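Putative L-alanine-DL-glutamate epimerase (Burkholderia xenovorans LB400, PDB 3SN4) probably acts as a magnesium-dependent racemase or epimerase of the mandelate racemase/muconate lactonizing enzyme family, and binds 2-oxoglutarate on its magnesium ion. Local coordinates at residues 159-164 with 215-220; 240-245 with 339-344; 123-128 with 343-348. One frame throughout, in Å; residues are numbered along the deposited sequence.

Contact 1: residues 159-164 with 215-220. With MG (magnesium ion), chain B; AKG (2-oxoglutaric acid), chain C.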
loop_
_atom_site.group_PDB
_atom_site.type_symbol
_atom_site.label_atom_id
_atom_site.label_comp_id
_atom_site.label_asym_id
_atom_site.label_seq_id
_atom_site.Cartn_x
_atom_site.Cartn_y
_atom_site.Cartn_z
ATOM N N PHE A 159 -20.664 37.254 17.808
ATOM C CA PHE A 159 -20.320 35.890 17.416
ATOM C C PHE A 159 -19.243 35.917 16.346
ATOM O O PHE A 159 -19.248 36.761 15.437
ATOM C CB PHE A 159 -21.573 35.090 17.051
ATOM C CG PHE A 159 -22.414 34.784 18.256
ATOM C CD1 PHE A 159 -23.515 35.577 18.576
ATOM C CD2 PHE A 159 -22.039 33.749 19.135
ATOM C CE1 PHE A 159 -24.273 35.331 19.736
ATOM C CE2 PHE A 159 -22.782 33.493 20.303
ATOM C CZ PHE A 159 -23.908 34.296 20.604
ATOM N N ARG A 160 -18.294 34.997 16.478
ATOM C CA ARG A 160 -17.107 34.991 15.639
ATOM C C ARG A 160 -17.280 34.148 14.392
ATOM O O ARG A 160 -16.509 34.258 13.448
ATOM C CB ARG A 160 -15.938 34.485 16.458
ATOM C CG ARG A 160 -15.696 35.335 17.675
ATOM C CD ARG A 160 -14.681 34.710 18.585
ATOM N NE ARG A 160 -14.521 35.538 19.776
ATOM C CZ ARG A 160 -13.587 35.341 20.696
ATOM N NH1 ARG A 160 -12.723 34.325 20.578
ATOM N NH2 ARG A 160 -13.524 36.156 21.737
ATOM N N ALA A 161 -18.315 33.317 14.390
ATOM C CA ALA A 161 -18.531 32.336 13.326
ATOM C C ALA A 161 -19.995 31.926 13.273
ATOM O O ALA A 161 -20.679 31.956 14.281
ATOM C CB ALA A 161 -17.629 31.096 13.547
ATOM N N ILE A 162 -20.464 31.566 12.079
ATOM C CA ILE A 162 -21.833 31.108 11.850
ATOM C C ILE A 162 -21.801 29.911 10.882
ATOM O O ILE A 162 -20.879 29.800 10.070
ATOM C CB ILE A 162 -22.746 32.241 11.273
ATOM C CG1 ILE A 162 -22.313 32.665 9.877
ATOM C CG2 ILE A 162 -22.791 33.448 12.214
ATOM C CD1 ILE A 162 -23.155 33.790 9.306
ATOM N N LYS A 163 -22.785 29.017 10.994
ATOM C CA LYS A 163 -22.886 27.860 10.084
ATOM C C LYS A 163 -24.251 27.779 9.427
ATOM O O LYS A 163 -25.278 27.791 10.117
ATOM C CB LYS A 163 -22.597 26.540 10.802
ATOM C CG LYS A 163 -22.356 25.387 9.826
ATOM C CD LYS A 163 -21.767 24.132 10.466
ATOM C CE LYS A 163 -22.849 23.274 11.157
ATOM N NZ LYS A 163 -22.259 22.212 12.034
ATOM N N THR A 164 -24.253 27.643 8.102
ATOM C CA THR A 164 -25.473 27.509 7.315
ATOM C C THR A 164 -25.482 26.182 6.580
ATOM O O THR A 164 -24.510 25.407 6.641
ATOM C CB THR A 164 -25.600 28.661 6.318
ATOM O OG1 THR A 164 -26.926 28.684 5.759
ATOM C CG2 THR A 164 -24.538 28.558 5.222
ATOM N N GLU A 215 -16.513 34.321 10.646
ATOM C CA GLU A 215 -16.198 33.128 9.878
ATOM C C GLU A 215 -17.487 32.457 9.453
ATOM O O GLU A 215 -18.454 32.449 10.206
ATOM C CB GLU A 215 -15.333 32.164 10.684
ATOM C CG GLU A 215 -13.966 32.690 11.083
ATOM C CD GLU A 215 -12.902 32.548 10.010
ATOM O OE1 GLU A 215 -13.077 31.775 9.028
ATOM O OE2 GLU A 215 -11.857 33.221 10.167
ATOM N N ILE A 216 -17.489 31.871 8.252
ATOM C CA ILE A 216 -18.650 31.187 7.733
ATOM C C ILE A 216 -18.321 29.723 7.506
ATOM O O ILE A 216 -17.352 29.394 6.804
ATOM C CB ILE A 216 -19.120 31.812 6.417
ATOM C CG1 ILE A 216 -19.525 33.286 6.622
ATOM C CG2 ILE A 216 -20.266 31.023 5.820
ATOM C CD1 ILE A 216 -20.001 33.960 5.317
ATOM N N LEU A 217 -19.124 28.873 8.133
ATOM C CA LEU A 217 -19.035 27.448 8.003
ATOM C C LEU A 217 -20.184 26.998 7.095
ATOM O O LEU A 217 -21.262 27.585 7.126
ATOM C CB LEU A 217 -19.158 26.781 9.376
ATOM C CG LEU A 217 -17.960 26.916 10.336
ATOM C CD1 LEU A 217 -17.788 28.351 10.831
ATOM C CD2 LEU A 217 -18.078 25.964 11.517
ATOM N N LEU A 218 -19.951 25.948 6.303
ATOM C CA LEU A 218 -20.986 25.374 5.453
ATOM C C LEU A 218 -21.119 23.893 5.769
ATOM O O LEU A 218 -20.123 23.155 5.750
ATOM C CB LEU A 218 -20.642 25.587 3.984
ATOM C CG LEU A 218 -21.579 25.057 2.888
ATOM C CD1 LEU A 218 -22.998 25.675 2.929
ATOM C CD2 LEU A 218 -20.922 25.279 1.545
ATOM N N ASP A 219 -22.352 23.463 6.052
ATOM C CA ASP A 219 -22.651 22.046 6.285
ATOM C C ASP A 219 -23.464 21.514 5.126
ATOM O O ASP A 219 -24.547 22.031 4.820
ATOM C CB ASP A 219 -23.382 21.866 7.609
ATOM C CG ASP A 219 -23.402 20.420 8.108
ATOM O OD1 ASP A 219 -23.139 19.454 7.343
ATOM O OD2 ASP A 219 -23.722 20.249 9.305
ATOM N N LEU A 220 -22.908 20.489 4.472
ATOM C CA LEU A 220 -23.550 19.784 3.361
ATOM C C LEU A 220 -24.132 18.426 3.780
ATOM O O LEU A 220 -24.772 17.746 2.968
ATOM C CB LEU A 220 -22.536 19.612 2.222
ATOM C CG LEU A 220 -21.851 20.918 1.723
ATOM C CD1 LEU A 220 -20.707 20.577 0.711
ATOM C CD2 LEU A 220 -22.878 21.859 1.114
HETATM MG MG MG B . -23.287 18.623 10.584
HETATM C C1 AKG C . -24.954 19.715 12.711
HETATM O O1 AKG C . -25.417 20.223 13.774
HETATM O O2 AKG C . -23.779 20.001 12.316
HETATM C C2 AKG C . -25.762 18.745 11.924
HETATM O O5 AKG C . -25.386 18.375 10.815
HETATM C C3 AKG C . -27.023 18.094 12.444
HETATM C C4 AKG C . -28.389 18.693 12.063
HETATM C C5 AKG C . -28.767 18.965 10.617
HETATM O O3 AKG C . -28.256 19.972 10.071
HETATM O O4 AKG C . -29.616 18.222 10.041
HETATM O O HOH W 1 -22.992 17.359 9.008
#
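Glu215 opens the pairing by giving its N-H to Arg160 O at 2.8 Å, and its carbonyl then takes the N-H of Ile162, so the two strands start side by side and in parallel. Its CB rests on Ala161 CB, while the carboxylate, with the chain bent at chi2 (-83°), heads away from the neighbouring strand. Ile216 lies on the other face, where its CG1 meets Ile162 CG1 at 4.3 Å; helix 193-210 packs over this side. Leu217 repeats the backbone pattern, N-H to Ile162 O and carbonyl to the N-H of Thr164. On the face of Ala161 and Lys163, Leu217 CB sits 3.5 Å from Lys163 CG, the two side chains crossing at about a right angle, and Leu217 CD1 reaches back to Ala161 CB at 3.9 Å. Leu218 returns to the helix side and touches Thr164 CG2 with CD1. Asp219 closes the ladder with N-H to Thr164 O at 3.0 Å. With CG anti to its backbone N (chi1 -165°), the side chain carries OD2 to the magnesium at 2.1 Å; OD1 is held by the N-H of Asn221. The Lys163 chain, bent at chi3, runs past Leu217 CB toward the same place and gives NZ to 2-oxoglutarate O2 at 2.7 Å, with Glu245 as salt-bridge partner and a hydrogen bond to Tyr122 OH. Neighbouring parallel strands that bring a metal-binding aspartate and a ligand-binding lysine to one pocket are as expected at the active-site mouth of an enolase-superfamily barrel.

Contact 2: residues 240-245 with 339-344. With MG (magnesium ion), chain B; AKG (2-oxoglutaric acid), chain C.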
loop_
_atom_site.group_PDB
_atom_site.type_symbol
_atom_site.label_atom_id
_atom_site.label_comp_id
_atom_site.label_asym_id
_atom_site.label_seq_id
_atom_site.Cartn_x
_atom_site.Cartn_y
_atom_site.Cartn_z
ATOM N N ASP A 240 -14.315 32.340 1.223
ATOM C CA ASP A 240 -13.515 32.113 2.424
ATOM C C ASP A 240 -14.368 31.357 3.437
ATOM O O ASP A 240 -15.190 31.942 4.132
ATOM C CB ASP A 240 -13.023 33.443 3.011
ATOM C CG ASP A 240 -12.266 33.259 4.314
ATOM O OD1 ASP A 240 -11.614 32.193 4.492
ATOM O OD2 ASP A 240 -12.323 34.190 5.154
ATOM N N LEU A 241 -14.187 30.047 3.487
ATOM C CA LEU A 241 -14.975 29.186 4.371
ATOM C C LEU A 241 -14.096 28.597 5.483
ATOM O O LEU A 241 -13.015 28.075 5.203
ATOM C CB LEU A 241 -15.662 28.097 3.538
ATOM C CG LEU A 241 -16.586 28.651 2.433
ATOM C CD1 LEU A 241 -17.107 27.571 1.464
ATOM C CD2 LEU A 241 -17.736 29.367 3.100
ATOM N N PHE A 242 -14.553 28.733 6.734
ATOM C CA PHE A 242 -13.894 28.186 7.935
ATOM C C PHE A 242 -13.795 26.649 7.838
ATOM O O PHE A 242 -12.736 26.066 8.101
ATOM C CB PHE A 242 -14.698 28.646 9.165
ATOM C CG PHE A 242 -14.162 28.200 10.495
ATOM C CD1 PHE A 242 -13.408 29.051 11.278
ATOM C CD2 PHE A 242 -14.481 26.958 11.004
ATOM C CE1 PHE A 242 -12.943 28.652 12.546
ATOM C CE2 PHE A 242 -14.021 26.552 12.260
ATOM C CZ PHE A 242 -13.277 27.397 13.038
ATOM N N TRP A 243 -14.902 26.012 7.471
ATOM C CA TRP A 243 -14.893 24.627 7.027
ATOM C C TRP A 243 -16.088 24.318 6.164
ATOM O O TRP A 243 -17.061 25.071 6.159
ATOM C CB TRP A 243 -14.764 23.627 8.181
ATOM C CG TRP A 243 -15.972 23.320 9.012
ATOM C CD1 TRP A 243 -17.256 23.121 8.595
ATOM C CD2 TRP A 243 -15.973 23.093 10.420
ATOM N NE1 TRP A 243 -18.067 22.825 9.668
ATOM C CE2 TRP A 243 -17.291 22.784 10.797
ATOM C CE3 TRP A 243 -14.984 23.145 11.404
ATOM C CZ2 TRP A 243 -17.647 22.536 12.111
ATOM C CZ3 TRP A 243 -15.343 22.897 12.713
ATOM C CH2 TRP A 243 -16.662 22.584 13.050
ATOM N N VAL A 244 -15.978 23.215 5.419
ATOM C CA VAL A 244 -17.105 22.593 4.742
ATOM C C VAL A 244 -17.279 21.207 5.343
ATOM O O VAL A 244 -16.342 20.404 5.385
ATOM C CB VAL A 244 -16.907 22.479 3.244
ATOM C CG1 VAL A 244 -18.162 21.893 2.575
ATOM C CG2 VAL A 244 -16.573 23.846 2.612
ATOM N N GLU A 245 -18.487 20.959 5.822
ATOM C CA GLU A 245 -18.818 19.789 6.588
ATOM C C GLU A 245 -19.538 18.824 5.684
ATOM O O GLU A 245 -20.505 19.187 5.000
ATOM C CB GLU A 245 -19.698 20.215 7.747
ATOM C CG GLU A 245 -19.907 19.209 8.874
ATOM C CD GLU A 245 -20.557 19.889 10.092
ATOM O OE1 GLU A 245 -21.281 19.212 10.820
ATOM O OE2 GLU A 245 -20.361 21.105 10.308
ATOM N N LEU A 339 -9.028 21.188 20.753
ATOM C CA LEU A 339 -10.402 21.635 20.525
ATOM C C LEU A 339 -10.457 22.679 19.409
ATOM O O LEU A 339 -9.879 23.767 19.536
ATOM C CB LEU A 339 -10.984 22.236 21.810
ATOM C CG LEU A 339 -12.431 22.763 21.702
ATOM C CD1 LEU A 339 -13.398 21.622 21.654
ATOM C CD2 LEU A 339 -12.756 23.678 22.837
ATOM N N ARG A 340 -11.176 22.375 18.333
ATOM C CA ARG A 340 -11.255 23.314 17.204
ATOM C C ARG A 340 -12.096 24.554 17.530
ATOM O O ARG A 340 -11.674 25.686 17.308
ATOM C CB ARG A 340 -11.825 22.630 15.963
ATOM C CG ARG A 340 -11.797 23.508 14.695
ATOM C CD ARG A 340 -10.394 23.917 14.380
ATOM N NE ARG A 340 -10.273 24.972 13.378
ATOM C CZ ARG A 340 -10.286 26.287 13.633
ATOM N NH1 ARG A 340 -10.457 26.773 14.864
ATOM N NH2 ARG A 340 -10.155 27.134 12.619
ATOM N N ILE A 341 -13.293 24.283 18.039
ATOM C CA ILE A 341 -14.342 25.273 18.305
ATOM C C ILE A 341 -15.549 24.483 18.845
ATOM O O ILE A 341 -15.587 23.253 18.701
ATOM C CB ILE A 341 -14.727 26.021 17.003
ATOM C CG1 ILE A 341 -15.603 27.243 17.281
ATOM C CG2 ILE A 341 -15.414 25.075 16.028
ATOM C CD1 ILE A 341 -15.683 28.219 16.075
HETATM N N MSE A 342 -16.538 25.159 19.431
HETATM C CA MSE A 342 -17.769 24.494 19.851
HETATM C C MSE A 342 -18.995 24.983 19.110
HETATM O O MSE A 342 -19.197 26.186 18.913
HETATM C CB MSE A 342 -18.050 24.663 21.337
HETATM C CG MSE A 342 -19.324 23.840 21.765
HETATM SE SE MSE A 342 -19.216 23.562 23.559
HETATM C CE MSE A 342 -21.161 23.350 23.914
ATOM N N GLU A 343 -19.824 24.022 18.721
ATOM C CA GLU A 343 -21.090 24.309 18.053
ATOM C C GLU A 343 -22.119 24.695 19.091
ATOM O O GLU A 343 -22.206 24.100 20.156
ATOM C CB GLU A 343 -21.606 23.076 17.336
ATOM C CG GLU A 343 -22.923 23.280 16.601
ATOM C CD GLU A 343 -23.352 22.081 15.776
ATOM O OE1 GLU A 343 -22.907 20.941 16.070
ATOM O OE2 GLU A 343 -24.132 22.295 14.813
ATOM N N THR A 344 -22.931 25.666 18.751
ATOM C CA THR A 344 -24.091 25.934 19.566
ATOM C C THR A 344 -25.196 26.588 18.755
ATOM O O THR A 344 -24.914 27.384 17.886
ATOM C CB THR A 344 -23.717 26.791 20.768
ATOM O OG1 THR A 344 -24.711 26.583 21.769
ATOM C CG2 THR A 344 -23.618 28.275 20.405
HETATM MG MG MG B . -23.287 18.623 10.584
HETATM C C1 AKG C . -24.954 19.715 12.711
HETATM O O1 AKG C . -25.417 20.223 13.774
HETATM O O2 AKG C . -23.779 20.001 12.316
HETATM C C2 AKG C . -25.762 18.745 11.924
HETATM O O5 AKG C . -25.386 18.375 10.815
HETATM C C3 AKG C . -27.023 18.094 12.444
HETATM C C4 AKG C . -28.389 18.693 12.063
HETATM C C5 AKG C . -28.767 18.965 10.617
HETATM O O3 AKG C . -28.256 19.972 10.071
HETATM O O4 AKG C . -29.616 18.222 10.041
HETATM O O HOH W 2 -10.671 26.326 9.812
HETATM O O HOH W 1 -22.992 17.359 9.008
#
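The guanidinium of Arg340 has Phe242 CZ over one face, 3.0 Å above its plane and offset toward the rim. The two planes are 39° apart, with NH2 3.2 Å from Phe242 CZ. A water lies over the centre of one face of the Phe242 ring; it donates to Phe242 O and accepts from Arg340 NH2, linking the two. Trp243 CZ3 meets the Phe242 ring at its edge, in plane. The Trp243 ring receives Arg340 CG at its own edge, while Ile341 CG2 comes within 4.0 Å of Trp243 CZ3 and Ile341 CD1 reaches Phe242 CZ. With Trp243 CG between the backbone N and the carbonyl carbon (chi1 78°), the indole lies beside Glu245, and NE1 makes a bent hydrogen bond (135°) to Glu245 OE2 at 2.9 Å, on the anti side but out of both planes. With the Lys163 salt bridge to OE2, it probably helps position Glu245, whose OE1 binds magnesium at 2.1 Å. Arg340 NE makes a salt bridge to Glu227 of the second subunit, and Lys231 of that subunit lies in cation-pi contact with Phe242. The aromatic pair thus bridges strand 243-245 and the approach to strand 342-344, inside an enolase-superfamily barrel next to its metal site.

Contact 3: residues 123-128 with 343-348. With AKG (2-oxoglutaric acid), chain C.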
loop_
_atom_site.group_PDB
_atom_site.type_symbol
_atom_site.label_atom_id
_atom_site.label_comp_id
_atom_site.label_asym_id
_atom_site.label_seq_id
_atom_site.Cartn_x
_atom_site.Cartn_y
_atom_site.Cartn_z
ATOM N N TRP A 123 -22.309 30.015 15.924
ATOM C CA TRP A 123 -23.767 30.032 15.948
ATOM C C TRP A 123 -24.240 29.174 14.799
ATOM O O TRP A 123 -24.139 29.560 13.628
ATOM C CB TRP A 123 -24.268 31.460 15.810
ATOM C CG TRP A 123 -25.768 31.638 15.669
ATOM C CD1 TRP A 123 -26.701 30.688 15.398
ATOM C CD2 TRP A 123 -26.470 32.886 15.716
ATOM N NE1 TRP A 123 -27.951 31.257 15.305
ATOM C CE2 TRP A 123 -27.833 32.608 15.489
ATOM C CE3 TRP A 123 -26.076 34.208 15.939
ATOM C CZ2 TRP A 123 -28.812 33.613 15.473
ATOM C CZ3 TRP A 123 -27.046 35.206 15.931
ATOM C CH2 TRP A 123 -28.400 34.902 15.705
ATOM N N SER A 124 -24.719 27.991 15.155
ATOM C CA SER A 124 -25.032 26.971 14.186
ATOM C C SER A 124 -26.444 27.121 13.708
ATOM O O SER A 124 -27.251 27.818 14.341
ATOM C CB SER A 124 -24.837 25.585 14.797
ATOM O OG SER A 124 -24.917 24.638 13.765
ATOM N N HIS A 125 -26.737 26.477 12.571
ATOM C CA HIS A 125 -28.049 26.556 11.916
ATOM C C HIS A 125 -28.508 28.001 11.771
ATOM O O HIS A 125 -29.627 28.354 12.143
ATOM C CB HIS A 125 -29.076 25.736 12.706
ATOM C CG HIS A 125 -28.732 24.292 12.763
ATOM N ND1 HIS A 125 -28.095 23.721 13.841
ATOM C CD2 HIS A 125 -28.861 23.315 11.834
ATOM C CE1 HIS A 125 -27.870 22.445 13.586
ATOM N NE2 HIS A 125 -28.328 22.174 12.377
ATOM N N CYS A 126 -27.611 28.818 11.230
ATOM C CA CYS A 126 -27.815 30.236 11.092
ATOM C C CYS A 126 -27.628 30.592 9.612
ATOM O O CYS A 126 -26.477 30.657 9.137
ATOM C CB CYS A 126 -26.778 30.954 11.961
ATOM S SG CYS A 126 -26.682 32.764 11.753
ATOM N N PRO A 127 -28.731 30.867 8.875
ATOM C CA PRO A 127 -30.131 31.069 9.290
ATOM C C PRO A 127 -31.037 29.844 9.165
ATOM O O PRO A 127 -32.252 29.991 9.115
ATOM C CB PRO A 127 -30.603 32.164 8.339
ATOM C CG PRO A 127 -29.740 32.008 7.095
ATOM C CD PRO A 127 -28.583 31.095 7.429
ATOM N N THR A 128 -30.449 28.651 9.155
ATOM C CA THR A 128 -31.193 27.414 8.943
ATOM C C THR A 128 -32.459 27.251 9.801
ATOM O O THR A 128 -33.516 26.909 9.275
ATOM C CB THR A 128 -30.267 26.200 9.133
ATOM O OG1 THR A 128 -29.044 26.444 8.407
ATOM C CG2 THR A 128 -30.969 24.906 8.660
ATOM N N GLU A 343 -19.824 24.022 18.721
ATOM C CA GLU A 343 -21.090 24.309 18.053
ATOM C C GLU A 343 -22.119 24.695 19.091
ATOM O O GLU A 343 -22.206 24.100 20.156
ATOM C CB GLU A 343 -21.606 23.076 17.336
ATOM C CG GLU A 343 -22.923 23.280 16.601
ATOM C CD GLU A 343 -23.352 22.081 15.776
ATOM O OE1 GLU A 343 -22.907 20.941 16.070
ATOM O OE2 GLU A 343 -24.132 22.295 14.813
ATOM N N THR A 344 -22.931 25.666 18.751
ATOM C CA THR A 344 -24.091 25.934 19.566
ATOM C C THR A 344 -25.196 26.588 18.755
ATOM O O THR A 344 -24.914 27.384 17.886
ATOM C CB THR A 344 -23.717 26.791 20.768
ATOM O OG1 THR A 344 -24.711 26.583 21.769
ATOM C CG2 THR A 344 -23.618 28.275 20.405
ATOM N N ASP A 345 -26.444 26.241 19.062
ATOM C CA ASP A 345 -27.608 26.886 18.451
ATOM C C ASP A 345 -28.011 28.086 19.300
ATOM O O ASP A 345 -28.439 27.959 20.446
ATOM C CB ASP A 345 -28.772 25.914 18.307
ATOM C CG ASP A 345 -28.538 24.832 17.228
ATOM O OD1 ASP A 345 -27.864 25.080 16.188
ATOM O OD2 ASP A 345 -29.097 23.718 17.403
ATOM N N ILE A 346 -27.876 29.272 18.747
ATOM C CA ILE A 346 -28.167 30.459 19.518
ATOM C C ILE A 346 -29.666 30.762 19.470
ATOM O O ILE A 346 -30.220 31.329 20.412
ATOM C CB ILE A 346 -27.254 31.630 19.068
ATOM C CG1 ILE A 346 -25.783 31.266 19.394
ATOM C CG2 ILE A 346 -27.641 32.974 19.754
ATOM C CD1 ILE A 346 -25.478 31.266 20.884
ATOM N N ASP A 347 -30.332 30.355 18.388
ATOM C CA ASP A 347 -31.789 30.459 18.317
ATOM C C ASP A 347 -32.328 29.474 19.346
ATOM O O ASP A 347 -31.903 28.327 19.367
ATOM C CB ASP A 347 -32.333 30.079 16.939
ATOM C CG ASP A 347 -31.854 31.006 15.843
ATOM O OD1 ASP A 347 -32.357 32.153 15.791
ATOM O OD2 ASP A 347 -30.976 30.576 15.042
ATOM N N ARG A 348 -33.247 29.941 20.193
ATOM C CA ARG A 348 -33.806 29.129 21.269
ATOM C C ARG A 348 -35.312 29.103 21.181
ATOM O O ARG A 348 -35.938 30.100 20.802
ATOM C CB ARG A 348 -33.506 29.753 22.627
ATOM C CG ARG A 348 -32.141 29.512 23.191
ATOM C CD ARG A 348 -32.165 29.806 24.719
ATOM N NE ARG A 348 -33.251 30.708 25.148
ATOM C CZ ARG A 348 -33.228 32.042 25.076
ATOM N NH1 ARG A 348 -32.169 32.684 24.575
ATOM N NH2 ARG A 348 -34.283 32.740 25.494
HETATM C C1 AKG C . -24.954 19.715 12.711
HETATM O O1 AKG C . -25.417 20.223 13.774
HETATM O O2 AKG C . -23.779 20.001 12.316
HETATM C C2 AKG C . -25.762 18.745 11.924
HETATM O O5 AKG C . -25.386 18.375 10.815
HETATM C C3 AKG C . -27.023 18.094 12.444
HETATM C C4 AKG C . -28.389 18.693 12.063
HETATM C C5 AKG C . -28.767 18.965 10.617
HETATM O O3 AKG C . -28.256 19.972 10.071
HETATM O O4 AKG C . -29.616 18.222 10.041
HETATM O O HOH W 3 -29.376 28.531 15.885
HETATM O O HOH W 4 -31.266 30.473 12.298
#
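His125 ND1 donates to Asp345 OD1 at 2.7 Å, a nearly straight bond (165°) that lies in the imidazole plane and meets the carboxylate on its syn side. This His-carboxylate pair fixes the ring's rotation and turns NE2 toward 2-oxoglutarate, where it donates to O3 at 3.2 Å. Beside it, Ser124 OG gives its proton to the anti lone pair of Glu343 OE2 at 2.7 Å. The extended Glu343 chain, with CG anti to its backbone N (chi1 -180°), carries that oxygen to within 2.7 Å of 2-oxoglutarate O1. The backbones join through Ser124 N to Thr344 O, in a parallel bridge of Trp123 with Thr344.

Farther out, Trp123 NE1 donates a hydrogen bond to Asp347 OD2, 3.1 Å away in the indole plane but above the plane of the carboxylate. Two waters also donate to OD2: one reaches it from Ser124 O, the other from His125 O, while OD1 makes a salt bridge to Arg130. The indole lies between two neighbours: Ile346 CB sits over its five-membered ring as a CH-pi contact, 3.6 Å from the centroid, and Cys126 SG lies over the opposite face.

Trp123 ends strand 118-123, which runs parallel to strand 342-344; on its other edge Trp123 is backbone-bonded to Ala161 and Lys163 of strand 161-168. Helix 144-156 packs against the indole, and helix 128-132 starts right after Pro127, bringing Trp129 to stack on His125.

All three contacts have residues at one ligand. Contacts 1 and 2 have centres about 7 Å apart and share a sheet: a probable hydrogen bond from Glu245 N to Leu218 O, 2.7 Å, joins strands 215-219 and 243-245, so Asp219 and Glu245 reach the same magnesium, which Glu269 also binds. Contact 3, its centre about 9 Å from that of contact 1, flanks the other edge of strand 161-168 through a probable hydrogen bond, Lys163 N to Trp123 O at 3.0 Å. Contacts 2 and 3, centres about 13 Å apart, share Glu343 and Thr344. 2-Oxoglutarate is chelated by the metal, meets Lys163 and His125, and has Glu343 close by.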